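Myosin-2 (Saccharomyces cerevisiae, PDB 6IXO) carries organelles and other cargo along actin cables as a class V myosin motor, binding their receptors through its globular tail domain. Local coordinates at residues N107-E110 with L111-F114. Residues are numbered along the deposited sequence; the frame is centred on the assembly and turned at random.
Sequences NVRE and LYSF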
# COMPACT_ATOMS: atom_id res chain seq x y z
N ASN A 107 5.14 -10.72 5.50
CA ASN A 107 6.31 -11.54 5.85
C ASN A 107 7.43 -10.72 6.47
O ASN A 107 8.09 -11.13 7.44
CB ASN A 107 6.80 -12.31 4.63
CG ASN A 107 6.08 -13.61 4.49
OD1 ASN A 107 6.43 -14.63 5.15
ND2 ASN A 107 4.98 -13.59 3.73
N VAL A 108 7.65 -9.53 5.92
CA VAL A 108 8.69 -8.66 6.47
C VAL A 108 8.24 -8.15 7.84
O VAL A 108 9.06 -8.04 8.78
CB VAL A 108 9.02 -7.50 5.51
CG1 VAL A 108 9.91 -6.47 6.19
CG2 VAL A 108 9.71 -8.06 4.25
N ARG A 109 6.94 -7.91 8.01
CA ARG A 109 6.47 -7.55 9.35
C ARG A 109 6.71 -8.69 10.34
O ARG A 109 7.03 -8.47 11.52
CB ARG A 109 4.97 -7.19 9.35
CG ARG A 109 4.48 -6.71 10.72
CD ARG A 109 5.23 -5.43 11.13
NE ARG A 109 4.64 -4.82 12.34
CZ ARG A 109 5.15 -3.73 12.94
NH1 ARG A 109 6.27 -3.15 12.46
NH2 ARG A 109 4.56 -3.25 14.04
N GLU A 110 6.54 -9.92 9.87
CA GLU A 110 6.72 -11.05 10.80
C GLU A 110 8.22 -11.16 11.18
O GLU A 110 8.57 -11.45 12.32
CB GLU A 110 6.25 -12.36 10.15
CG GLU A 110 6.39 -13.61 11.03
CD GLU A 110 5.23 -13.72 12.01
OE1 GLU A 110 4.35 -12.83 12.00
OE2 GLU A 110 5.20 -14.71 12.76
N LEU A 111 9.10 -10.91 10.22
CA LEU A 111 10.54 -10.97 10.45
C LEU A 111 10.97 -9.87 11.41
O LEU A 111 11.75 -10.08 12.34
CB LEU A 111 11.30 -10.80 9.14
CG LEU A 111 11.29 -12.01 8.20
CD1 LEU A 111 11.82 -11.65 6.79
CD2 LEU A 111 12.12 -13.17 8.85
N TYR A 112 10.46 -8.67 11.18
CA TYR A 112 10.86 -7.54 12.00
C TYR A 112 10.39 -7.79 13.41
O TYR A 112 11.11 -7.60 14.38
CB TYR A 112 10.28 -6.22 11.42
CG TYR A 112 10.54 -5.03 12.34
CD1 TYR A 112 11.82 -4.46 12.42
CD2 TYR A 112 9.54 -4.51 13.14
CE1 TYR A 112 12.08 -3.40 13.29
CE2 TYR A 112 9.78 -3.42 13.99
CZ TYR A 112 11.06 -2.88 14.08
OH TYR A 112 11.30 -1.80 14.91
N SER A 113 9.17 -8.31 13.52
CA SER A 113 8.60 -8.57 14.82
C SER A 113 9.41 -9.64 15.56
O SER A 113 9.59 -9.58 16.78
CB SER A 113 7.13 -9.01 14.69
OG SER A 113 6.38 -7.97 13.99
N PHE A 114 9.90 -10.61 14.81
CA PHE A 114 10.76 -11.61 15.45
C PHE A 114 12.04 -10.99 16.00
O PHE A 114 12.49 -11.32 17.08
CB PHE A 114 11.14 -12.73 14.48
CG PHE A 114 12.18 -13.64 15.08
CD1 PHE A 114 11.83 -14.47 16.12
CD2 PHE A 114 13.50 -13.58 14.68
CE1 PHE A 114 12.80 -15.28 16.75
CE2 PHE A 114 14.47 -14.40 15.30
CZ PHE A 114 14.11 -15.23 16.33
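Two successive turns of helix 97-124, buried here in the all-helical cargo-binding tail domain, join N107-E110 to L111-F114. The i to i+4 ladder runs unbroken: L111 N donates to N107 O, Y112 N to V108 O at 2.8 Å, and F114 N to E110 O. At R109 the carbonyl is gripped twice. S113 N reaches R109 O at 2.9 Å, and the hydroxyl S113 OG donates to that same R109 O at 2.6 Å, the two arriving from opposite faces of the carbonyl plane. S113 OG can fold back this way because it stands beside its own backbone N, with chi1 at -58°. This serine hydroxyl returning to the carbonyl one turn earlier is a familiar helix feature, and here OG also has a weak bond from R387 N in a loop packed against the helix. R109 and Y112 run side by side in the same direction, NH1 of R109 lying 3.6 Å from CD2 of Y112, with guanidinium and ring planes 21° apart. The R109 chain starts anti to its amide nitrogen and bends at chi2 (62°), which carries CG, CD and NE past S113 OG, each about 4.0 Å from it; NH2 then makes weak bonds to the carbonyls of I384 and K385. Replacing R109 with alanine would probably leave the Y112 ring without its flanking guanidinium and the I384 and K385 carbonyls without this donor. On another side of the helix, L111 CG rests 3.4 Å from N107 O while its side chain packs on A55, I85 and F151 of three neighbouring helices. E110 OE2 forms a salt bridge with R56 NE, and N107 ND2 donates to the carbonyls of F103, within the helix, and V51, while N107 OD1 accepts from A55 N.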